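Local atomic coordinates of oxidoreductase (Methanosarcina mazei, PDB entry 3KA7), a protein that binds flavin-adenine dinucleotide and probably catalyses a flavin-dependent oxidation or reduction whose substrate is not established. Residues R80-P89 / H295-Y303; T215-L223 / G231-H239. All coordinates share one frame; numbering follows the deposited sequence.

Contact 1. Residues R80-P89 / H295-Y303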
loop_
_atom_site.group_PDB
_atom_site.type_symbol
_atom_site.label_atom_id
_atom_site.label_comp_id
_atom_site.label_asym_id
_atom_site.label_seq_id
_atom_site.Cartn_x
_atom_site.Cartn_y
_atom_site.Cartn_z
ATOM N N ARG A 80 16.502 0.993 6.899
ATOM C CA ARG A 80 16.449 -0.104 5.934
ATOM C C ARG A 80 16.267 -1.443 6.650
ATOM O O ARG A 80 16.995 -1.761 7.597
ATOM C CB ARG A 80 17.716 -0.128 5.067
ATOM C CG ARG A 80 17.790 -1.279 4.084
ATOM C CD ARG A 80 16.727 -1.219 2.998
ATOM N NE ARG A 80 16.844 -0.022 2.161
ATOM C CZ ARG A 80 17.764 0.161 1.221
ATOM N NH1 ARG A 80 18.674 -0.774 0.984
ATOM N NH2 ARG A 80 17.773 1.283 0.504
ATOM N N SER A 81 15.290 -2.225 6.200
ATOM C CA SER A 81 15.007 -3.524 6.804
ATOM C C SER A 81 16.092 -4.549 6.465
ATOM O O SER A 81 16.763 -4.450 5.438
ATOM C CB SER A 81 13.678 -4.079 6.287
ATOM O OG SER A 81 12.560 -3.312 6.694
ATOM N N GLU A 82 16.223 -5.546 7.329
ATOM C CA GLU A 82 16.966 -6.741 7.013
ATOM C C GLU A 82 16.250 -7.475 5.892
ATOM O O GLU A 82 15.052 -7.249 5.675
ATOM C CB GLU A 82 17.080 -7.609 8.258
ATOM C CG GLU A 82 17.920 -6.923 9.333
ATOM C CD GLU A 82 19.230 -6.365 8.784
ATOM O OE1 GLU A 82 20.087 -7.163 8.330
ATOM O OE2 GLU A 82 19.410 -5.124 8.808
HETATM N N MSE A 83 16.981 -8.314 5.162
HETATM C CA MSE A 83 16.406 -9.048 4.027
HETATM C C MSE A 83 15.204 -9.870 4.475
HETATM O O MSE A 83 15.200 -10.517 5.531
HETATM C CB MSE A 83 17.454 -9.952 3.325
HETATM C CG MSE A 83 16.942 -10.769 2.092
HETATM SE SE MSE A 83 16.037 -9.638 0.784
HETATM C CE MSE A 83 17.563 -8.530 0.227
ATOM N N THR A 84 14.173 -9.821 3.653
ATOM C CA THR A 84 12.980 -10.596 3.878
ATOM C C THR A 84 13.291 -12.085 3.815
ATOM O O THR A 84 14.155 -12.531 3.051
ATOM C CB THR A 84 11.914 -10.205 2.841
ATOM O OG1 THR A 84 11.314 -8.959 3.240
ATOM C CG2 THR A 84 10.846 -11.293 2.715
ATOM N N THR A 85 12.576 -12.857 4.625
ATOM C CA THR A 85 12.713 -14.299 4.609
ATOM C C THR A 85 11.397 -14.963 4.239
ATOM O O THR A 85 10.351 -14.301 4.165
ATOM C CB THR A 85 13.219 -14.824 5.957
ATOM O OG1 THR A 85 12.291 -14.462 6.992
ATOM C CG2 THR A 85 14.583 -14.194 6.273
ATOM N N VAL A 86 11.464 -16.267 3.990
ATOM C CA VAL A 86 10.326 -17.020 3.497
ATOM C C VAL A 86 10.259 -18.346 4.222
ATOM O O VAL A 86 11.232 -19.109 4.235
ATOM C CB VAL A 86 10.454 -17.301 1.985
ATOM C CG1 VAL A 86 9.147 -17.888 1.433
ATOM C CG2 VAL A 86 10.828 -16.024 1.225
ATOM N N ARG A 87 9.090 -18.639 4.784
ATOM C CA ARG A 87 8.881 -19.874 5.528
ATOM C C ARG A 87 8.366 -20.982 4.613
ATOM O O ARG A 87 7.335 -20.830 3.945
ATOM C CB ARG A 87 7.900 -19.626 6.676
ATOM C CG ARG A 87 7.808 -20.765 7.660
ATOM C CD ARG A 87 7.569 -20.253 9.083
ATOM N NE ARG A 87 8.711 -19.494 9.585
ATOM C CZ ARG A 87 8.756 -18.907 10.778
ATOM N NH1 ARG A 87 7.715 -18.986 11.598
ATOM N NH2 ARG A 87 9.847 -18.246 11.155
ATOM N N VAL A 88 9.088 -22.100 4.581
ATOM C CA VAL A 88 8.744 -23.187 3.679
ATOM C C VAL A 88 8.681 -24.506 4.444
ATOM O O VAL A 88 9.191 -24.607 5.559
ATOM C CB VAL A 88 9.758 -23.298 2.512
ATOM C CG1 VAL A 88 9.751 -22.024 1.682
ATOM C CG2 VAL A 88 11.164 -23.594 3.039
ATOM N N PRO A 89 8.038 -25.514 3.859
ATOM C CA PRO A 89 7.993 -26.787 4.555
ATOM C C PRO A 89 9.384 -27.403 4.648
ATOM O O PRO A 89 10.266 -27.104 3.832
ATOM C CB PRO A 89 7.073 -27.632 3.674
ATOM C CG PRO A 89 6.229 -26.632 2.948
ATOM C CD PRO A 89 7.171 -25.507 2.670
ATOM N N HIS A 295 13.285 -10.210 12.985
ATOM C CA HIS A 295 14.063 -9.257 12.201
ATOM C C HIS A 295 13.172 -8.132 11.691
ATOM O O HIS A 295 11.950 -8.162 11.882
ATOM C CB HIS A 295 14.819 -9.939 11.041
ATOM C CG HIS A 295 13.930 -10.545 9.992
ATOM N ND1 HIS A 295 13.214 -9.785 9.089
ATOM C CD2 HIS A 295 13.672 -11.837 9.681
ATOM C CE1 HIS A 295 12.535 -10.584 8.283
ATOM N NE2 HIS A 295 12.792 -11.835 8.623
ATOM N N THR A 296 13.778 -7.154 11.024
ATOM C CA THR A 296 13.053 -5.943 10.617
ATOM C C THR A 296 12.486 -5.970 9.201
ATOM O O THR A 296 12.070 -4.927 8.683
ATOM C CB THR A 296 13.958 -4.732 10.706
ATOM O OG1 THR A 296 15.134 -4.995 9.925
ATOM C CG2 THR A 296 14.351 -4.460 12.166
ATOM N N GLY A 297 12.486 -7.139 8.572
ATOM C CA GLY A 297 11.947 -7.286 7.222
ATOM C C GLY A 297 10.598 -7.990 7.265
ATOM O O GLY A 297 9.876 -7.913 8.266
ATOM N N VAL A 298 10.247 -8.665 6.180
ATOM C CA VAL A 298 8.992 -9.398 6.121
ATOM C C VAL A 298 9.283 -10.894 6.195
ATOM O O VAL A 298 10.335 -11.335 5.738
ATOM C CB VAL A 298 8.244 -9.080 4.810
ATOM C CG1 VAL A 298 6.969 -9.913 4.690
ATOM C CG2 VAL A 298 7.935 -7.564 4.726
ATOM N N LEU A 299 8.381 -11.653 6.814
ATOM C CA LEU A 299 8.392 -13.106 6.740
ATOM C C LEU A 299 7.251 -13.530 5.824
ATOM O O LEU A 299 6.087 -13.462 6.207
ATOM C CB LEU A 299 8.179 -13.729 8.126
ATOM C CG LEU A 299 8.098 -15.260 8.225
ATOM C CD1 LEU A 299 9.479 -15.854 7.939
ATOM C CD2 LEU A 299 7.589 -15.705 9.612
ATOM N N LEU A 300 7.576 -13.937 4.606
ATOM C CA LEU A 300 6.545 -14.448 3.704
ATOM C C LEU A 300 6.175 -15.883 4.064
ATOM O O LEU A 300 7.036 -16.676 4.451
ATOM C CB LEU A 300 7.020 -14.380 2.247
ATOM C CG LEU A 300 7.180 -12.958 1.705
ATOM C CD1 LEU A 300 7.740 -13.008 0.283
ATOM C CD2 LEU A 300 5.843 -12.199 1.751
ATOM N N THR A 301 4.889 -16.224 3.947
ATOM C CA THR A 301 4.418 -17.534 4.390
ATOM C C THR A 301 3.574 -18.209 3.301
ATOM O O THR A 301 2.343 -18.208 3.361
ATOM C CB THR A 301 3.580 -17.410 5.686
ATOM O OG1 THR A 301 2.493 -16.493 5.468
ATOM C CG2 THR A 301 4.438 -16.885 6.860
ATOM N N PRO A 302 4.236 -18.794 2.293
ATOM C CA PRO A 302 3.506 -19.257 1.112
ATOM C C PRO A 302 2.649 -20.505 1.303
ATOM O O PRO A 302 1.780 -20.769 0.465
ATOM C CB PRO A 302 4.604 -19.507 0.057
ATOM C CG PRO A 302 5.901 -19.327 0.720
ATOM C CD PRO A 302 5.695 -18.785 2.122
ATOM N N TYR A 303 2.866 -21.257 2.384
ATOM C CA TYR A 303 2.163 -22.536 2.552
ATOM C C TYR A 303 1.104 -22.500 3.651
ATOM O O TYR A 303 1.177 -23.248 4.633
ATOM C CB TYR A 303 3.172 -23.683 2.762
ATOM C CG TYR A 303 3.945 -23.942 1.491
ATOM C CD1 TYR A 303 3.543 -24.929 0.608
ATOM C CD2 TYR A 303 5.046 -23.154 1.153
ATOM C CE1 TYR A 303 4.226 -25.153 -0.588
ATOM C CE2 TYR A 303 5.748 -23.367 -0.045
ATOM C CZ TYR A 303 5.322 -24.363 -0.908
ATOM O OH TYR A 303 5.997 -24.583 -2.090
HETATM O O HOH W 1 16.952 -2.982 10.187
#
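Thr85 meets the 295-303 segment with both backbone and side chain. Its N-H reaches Val298 O at 2.9 Å, and its own carbonyl takes the N-H of Leu300. One residue pair on, Arg87 N closes on Leu300 O with an N-H...O angle of 175°. Bonding to the residues before and after Leu299 is the parallel pattern, and strands 85-89 and 298-300 run side by side in the mixed sheet.

Toward the N-terminal side, side chains take over much of the bonding. Thr85 OG1, lodged between its backbone N and carbonyl carbon (chi1 60°), lies 3.1 Å from His295 NE2 at the edge of the imidazole, where either atom could be the donor. On the ring's other nitrogen, Gly297 N-H points into ND1 nearly in plane, so the ring's rotation is fixed from two sides. Thr84 OG1 takes the N-H of Val298 at 3.1 Å. Farther back, Thr296 OG1 accepts from Glu82 N at 2.9 Å, and a water links this hydroxyl to Arg80 O. Ser81 OG donates to Thr296 O at 2.6 Å.

Toward the C-terminal end the contact turns apolar. Val86 CG1 meets the Pro302 ring, and Pro89 CD sits over one face of Tyr303, 3.7 Å from the ring centroid, a CH-pi contact.

In the next shell, Trp161 of helix 149-163 packs on Val298, and Asp103 on the neighbouring strand 101-105 forms a salt bridge with Arg87 NE. Leu299 CD2 covers the centre of one face of the same guanidinium, 3.6 Å from Arg87 CZ. Arg87 is buried, and so low-polarity a setting would probably heighten the attraction between its charge and that of Asp103.

Contact 2. Residues T215-L223 / G231-H239. With FAD (flavin-adenine dinucleotide), chain B.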
loop_
_atom_site.group_PDB
_atom_site.type_symbol
_atom_site.label_atom_id
_atom_site.label_comp_id
_atom_site.label_asym_id
_atom_site.label_seq_id
_atom_site.Cartn_x
_atom_site.Cartn_y
_atom_site.Cartn_z
ATOM N N THR A 215 -9.384 19.494 10.309
ATOM C CA THR A 215 -9.992 18.197 10.594
ATOM C C THR A 215 -11.470 18.360 10.962
ATOM O O THR A 215 -11.934 19.472 11.249
ATOM C CB THR A 215 -9.240 17.453 11.710
ATOM O OG1 THR A 215 -9.218 18.255 12.901
ATOM C CG2 THR A 215 -7.807 17.156 11.286
ATOM N N GLY A 216 -12.219 17.265 10.925
ATOM C CA GLY A 216 -13.637 17.317 11.256
ATOM C C GLY A 216 -14.418 18.131 10.247
ATOM O O GLY A 216 -15.464 18.707 10.566
ATOM N N GLN A 217 -13.926 18.178 9.013
ATOM C CA GLN A 217 -14.622 18.893 7.958
ATOM C C GLN A 217 -14.818 18.026 6.727
ATOM O O GLN A 217 -13.861 17.664 6.044
ATOM C CB GLN A 217 -13.876 20.174 7.579
ATOM C CG GLN A 217 -13.790 21.190 8.701
ATOM C CD GLN A 217 -13.714 22.600 8.177
ATOM O OE1 GLN A 217 -14.138 22.879 7.059
ATOM N NE2 GLN A 217 -13.168 23.502 8.980
ATOM N N GLU A 218 -16.068 17.717 6.426
ATOM C CA GLU A 218 -16.366 16.907 5.260
ATOM C C GLU A 218 -16.649 17.753 4.026
ATOM O O GLU A 218 -17.504 18.652 4.046
ATOM C CB GLU A 218 -17.545 15.984 5.536
ATOM C CG GLU A 218 -17.925 15.119 4.338
ATOM C CD GLU A 218 -18.924 14.036 4.700
ATOM O OE1 GLU A 218 -20.087 14.360 5.024
ATOM O OE2 GLU A 218 -18.538 12.851 4.668
ATOM N N VAL A 219 -15.922 17.464 2.954
ATOM C CA VAL A 219 -16.164 18.107 1.673
ATOM C C VAL A 219 -17.390 17.448 1.043
ATOM O O VAL A 219 -17.446 16.226 0.924
ATOM C CB VAL A 219 -14.923 18.010 0.758
ATOM C CG1 VAL A 219 -15.223 18.549 -0.637
ATOM C CG2 VAL A 219 -13.737 18.755 1.388
ATOM N N SER A 220 -18.384 18.254 0.672
ATOM C CA SER A 220 -19.641 17.723 0.128
ATOM C C SER A 220 -19.811 17.969 -1.367
ATOM O O SER A 220 -20.665 17.365 -2.011
ATOM C CB SER A 220 -20.833 18.314 0.883
ATOM O OG SER A 220 -20.773 19.729 0.884
ATOM N N LYS A 221 -19.001 18.857 -1.932
ATOM C CA LYS A 221 -19.132 19.172 -3.335
ATOM C C LYS A 221 -17.867 19.807 -3.894
ATOM O O LYS A 221 -17.179 20.563 -3.200
ATOM C CB LYS A 221 -20.340 20.103 -3.552
ATOM C CG LYS A 221 -20.569 20.495 -4.996
ATOM C CD LYS A 221 -21.825 21.367 -5.160
ATOM C CE LYS A 221 -21.904 21.915 -6.577
ATOM N NZ LYS A 221 -23.214 22.557 -6.891
ATOM N N ILE A 222 -17.558 19.482 -5.142
ATOM C CA ILE A 222 -16.526 20.200 -5.880
ATOM C C ILE A 222 -17.226 21.166 -6.832
ATOM O O ILE A 222 -18.039 20.751 -7.667
ATOM C CB ILE A 222 -15.600 19.237 -6.662
ATOM C CG1 ILE A 222 -14.813 18.353 -5.689
ATOM C CG2 ILE A 222 -14.653 20.016 -7.571
ATOM C CD1 ILE A 222 -14.033 17.201 -6.370
ATOM N N LEU A 223 -16.924 22.456 -6.698
ATOM C CA LEU A 223 -17.550 23.458 -7.554
ATOM C C LEU A 223 -16.827 23.539 -8.887
ATOM O O LEU A 223 -15.601 23.669 -8.930
ATOM C CB LEU A 223 -17.524 24.826 -6.883
ATOM C CG LEU A 223 -18.018 24.901 -5.445
ATOM C CD1 LEU A 223 -17.645 26.255 -4.868
ATOM C CD2 LEU A 223 -19.520 24.677 -5.391
ATOM N N GLY A 231 -13.531 25.555 -6.786
ATOM C CA GLY A 231 -13.541 25.502 -5.341
ATOM C C GLY A 231 -14.257 24.281 -4.806
ATOM O O GLY A 231 -14.505 23.324 -5.548
ATOM N N ILE A 232 -14.570 24.316 -3.513
ATOM C CA ILE A 232 -15.282 23.226 -2.862
ATOM C C ILE A 232 -16.261 23.751 -1.826
ATOM O O ILE A 232 -16.175 24.903 -1.396
ATOM C CB ILE A 232 -14.323 22.269 -2.120
ATOM C CG1 ILE A 232 -13.656 22.981 -0.934
ATOM C CG2 ILE A 232 -13.294 21.684 -3.081
ATOM C CD1 ILE A 232 -12.801 22.072 -0.075
ATOM N N ILE A 233 -17.185 22.891 -1.423
ATOM C CA ILE A 233 -18.003 23.158 -0.256
ATOM C C ILE A 233 -17.603 22.200 0.856
ATOM O O ILE A 233 -17.657 20.979 0.684
ATOM C CB ILE A 233 -19.495 22.973 -0.561
ATOM C CG1 ILE A 233 -19.916 23.912 -1.691
ATOM C CG2 ILE A 233 -20.317 23.210 0.700
ATOM C CD1 ILE A 233 -21.330 23.667 -2.188
ATOM N N ALA A 234 -17.186 22.751 1.990
ATOM C CA ALA A 234 -16.825 21.929 3.131
ATOM C C ALA A 234 -17.568 22.444 4.346
ATOM O O ALA A 234 -17.504 23.632 4.667
ATOM C CB ALA A 234 -15.333 21.961 3.361
ATOM N N ASP A 235 -18.289 21.546 5.005
ATOM C CA ASP A 235 -19.176 21.920 6.103
ATOM C C ASP A 235 -20.059 23.119 5.763
ATOM O O ASP A 235 -20.230 24.042 6.566
ATOM C CB ASP A 235 -18.395 22.132 7.401
ATOM C CG ASP A 235 -18.400 20.893 8.288
ATOM O OD1 ASP A 235 -18.149 19.765 7.785
ATOM O OD2 ASP A 235 -18.662 21.046 9.500
ATOM N N ASP A 236 -20.628 23.076 4.562
ATOM C CA ASP A 236 -21.615 24.056 4.107
ATOM C C ASP A 236 -21.021 25.452 3.866
ATOM O O ASP A 236 -21.751 26.434 3.712
ATOM C CB ASP A 236 -22.809 24.098 5.066
ATOM C CG ASP A 236 -23.423 22.718 5.291
ATOM O OD1 ASP A 236 -23.363 21.870 4.368
ATOM O OD2 ASP A 236 -23.951 22.475 6.396
ATOM N N ARG A 237 -19.697 25.534 3.826
ATOM C CA ARG A 237 -19.023 26.781 3.504
ATOM C C ARG A 237 -18.279 26.651 2.179
ATOM O O ARG A 237 -17.637 25.628 1.916
ATOM C CB ARG A 237 -18.051 27.173 4.617
ATOM C CG ARG A 237 -18.724 27.371 5.962
ATOM C CD ARG A 237 -17.843 28.162 6.917
ATOM N NE ARG A 237 -16.716 27.372 7.399
ATOM C CZ ARG A 237 -16.838 26.347 8.234
ATOM N NH1 ARG A 237 -18.040 25.982 8.665
ATOM N NH2 ARG A 237 -15.762 25.678 8.630
ATOM N N ILE A 238 -18.374 27.686 1.350
ATOM C CA ILE A 238 -17.695 27.706 0.060
ATOM C C ILE A 238 -16.246 28.150 0.219
ATOM O O ILE A 238 -15.967 29.146 0.886
ATOM C CB ILE A 238 -18.392 28.660 -0.924
ATOM C CG1 ILE A 238 -19.768 28.113 -1.317
ATOM C CG2 ILE A 238 -17.535 28.886 -2.158
ATOM C CD1 ILE A 238 -20.588 29.085 -2.161
ATOM N N HIS A 239 -15.324 27.407 -0.388
ATOM C CA HIS A 239 -13.925 27.816 -0.443
ATOM C C HIS A 239 -13.477 27.868 -1.890
ATOM O O HIS A 239 -13.492 26.856 -2.584
ATOM C CB HIS A 239 -13.028 26.845 0.330
ATOM C CG HIS A 239 -13.298 26.816 1.799
ATOM N ND1 HIS A 239 -14.294 26.046 2.357
ATOM C CD2 HIS A 239 -12.703 27.466 2.826
ATOM C CE1 HIS A 239 -14.301 26.221 3.667
ATOM N NE2 HIS A 239 -13.347 27.078 3.976
HETATM P PA FAD B . -6.375 7.668 2.137
HETATM O O1A FAD B . -7.440 6.928 1.371
HETATM O O2A FAD B . -5.653 6.890 3.213
HETATM O O5B FAD B . -7.018 8.982 2.796
HETATM C C5B FAD B . -8.188 9.558 2.228
HETATM C C4B FAD B . -8.636 10.598 3.260
HETATM O O4B FAD B . -9.748 11.338 2.796
HETATM C C3B FAD B . -9.051 9.922 4.570
HETATM O O3B FAD B . -8.321 10.465 5.659
HETATM C C2B FAD B . -10.545 10.234 4.682
HETATM O O2B FAD B . -10.982 10.389 6.020
HETATM C C1B FAD B . -10.673 11.514 3.866
HETATM N N9A FAD B . -11.994 11.743 3.267
HETATM C C8A FAD B . -12.838 10.852 2.635
HETATM N N7A FAD B . -13.924 11.545 2.186
HETATM C C5A FAD B . -13.760 12.851 2.532
HETATM C C6A FAD B . -14.549 13.978 2.357
HETATM N N6A FAD B . -15.659 13.910 1.629
HETATM N N1A FAD B . -14.101 15.192 2.836
HETATM C C2A FAD B . -12.892 15.299 3.493
HETATM N N3A FAD B . -12.111 14.176 3.673
HETATM C C4A FAD B . -12.555 12.983 3.200
HETATM N N1 FAD B . 1.121 0.688 2.059
HETATM C C2 FAD B . 2.499 0.622 2.179
HETATM O O2 FAD B . 3.213 1.364 1.491
HETATM N N3 FAD B . 3.061 -0.297 3.051
HETATM C C4 FAD B . 2.263 -1.146 3.798
HETATM O O4 FAD B . 2.755 -1.965 4.574
HETATM C C4X FAD B . 0.882 -1.086 3.674
HETATM N N5 FAD B . 0.077 -1.948 4.406
HETATM C C5X FAD B . -1.300 -1.863 4.281
HETATM C C6 FAD B . -2.124 -2.710 5.021
HETATM C C7 FAD B . -3.506 -2.614 4.915
HETATM C C7M FAD B . -4.372 -3.547 5.725
HETATM C C8 FAD B . -4.055 -1.670 4.057
HETATM C C8M FAD B . -5.543 -1.540 3.907
HETATM C C9 FAD B . -3.236 -0.828 3.308
HETATM C C9A FAD B . -1.853 -0.919 3.424
HETATM N N10 FAD B . -1.035 -0.080 2.678
HETATM C C10 FAD B . 0.325 -0.156 2.805
HETATM C "C1'" FAD B . -1.601 0.875 1.680
HETATM C "C2'" FAD B . -1.646 2.274 2.306
HETATM O "O2'" FAD B . -2.183 2.188 3.623
HETATM C "C3'" FAD B . -2.506 3.182 1.431
HETATM O "O3'" FAD B . -2.130 3.012 0.070
HETATM C "C4'" FAD B . -2.423 4.672 1.750
HETATM O "O4'" FAD B . -2.567 4.931 3.132
HETATM C "C5'" FAD B . -3.580 5.341 1.017
HETATM O "O5'" FAD B . -3.348 6.728 1.046
HETATM P P FAD B . -4.229 7.705 0.157
HETATM O O1P FAD B . -3.360 8.842 -0.321
HETATM O O2P FAD B . -4.976 6.967 -0.936
HETATM O O3P FAD B . -5.314 8.365 1.145
HETATM O O HOH W 2 -20.938 20.776 3.365
#
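Ile233 and Leu223 put their side chains together on one face of a beta hairpin, the first two strands (219-225 and 228-234) of a three-stranded antiparallel meander. Leu223 CD2 lies 3.8 Å from Ile233 CG1, the two chains crossing at about a right angle. CD1, the other branch of the leucine, reaches over to Ile238 CG2 on the third strand, so one residue spans the width of the sheet. Ile233 also turns its CD1 against the aliphatic part of Lys221, whose ammonium goes on to a salt bridge with Glu259.

Ile233's backbone is held at both ends: its N-H goes to Lys221 O at 2.9 Å, and its carbonyl receives Ser220 N at 2.8 Å. Between Val219 and Lys221 the register slips by one residue, a beta bulge. On the other face, Val219 CG2 packs against Ile232 CD1 at 3.7 Å, and both side chains press on Phe29 and Ile6 of the parallel nucleotide-binding sheet.

Gln217 is the third large contributor. Its CG stands beside the backbone N (chi1 -63°), and the extended chain brings its amide across Arg237 at about a right angle; Gln217 NE2 and Arg237 NH2, both donors, lie 3.4 Å apart without a hydrogen bond. The type I' turn Ala234-Arg237 is tied back to this edge by Asp235: OD1 takes Glu218 N at 3.2 Å, while Asp235 N donates to Glu218 O.

The same edge holds the adenine of flavin-adenine dinucleotide: Val219 supplies both a donor and an acceptor, its N-H pointing at FAD N1A at 2.9 Å, while FAD N6A donates to Val219 O at 3.0 Å and 170°.

Contact 2 is nested in the long chain excursion that contact 1 closes, and the two lie on opposite sides of the chain's centre, about 44 Å apart between centres. They share no strand or sheet. Contact 1 joins distant parts of the sequence by a parallel pairing, whereas contact 2 is a local antiparallel hairpin. Both are only partly buried, though contact 1 has the larger share of buried residues. Hydroxyls and a histidine supplement the backbone bonds in contact 1; in contact 2 a carboxylate does so beside an exposed turn. Contact 2 touches the adenine end of the cofactor directly, while contact 1 comes no nearer than Val298, which neighbours Met56 of the FAD site.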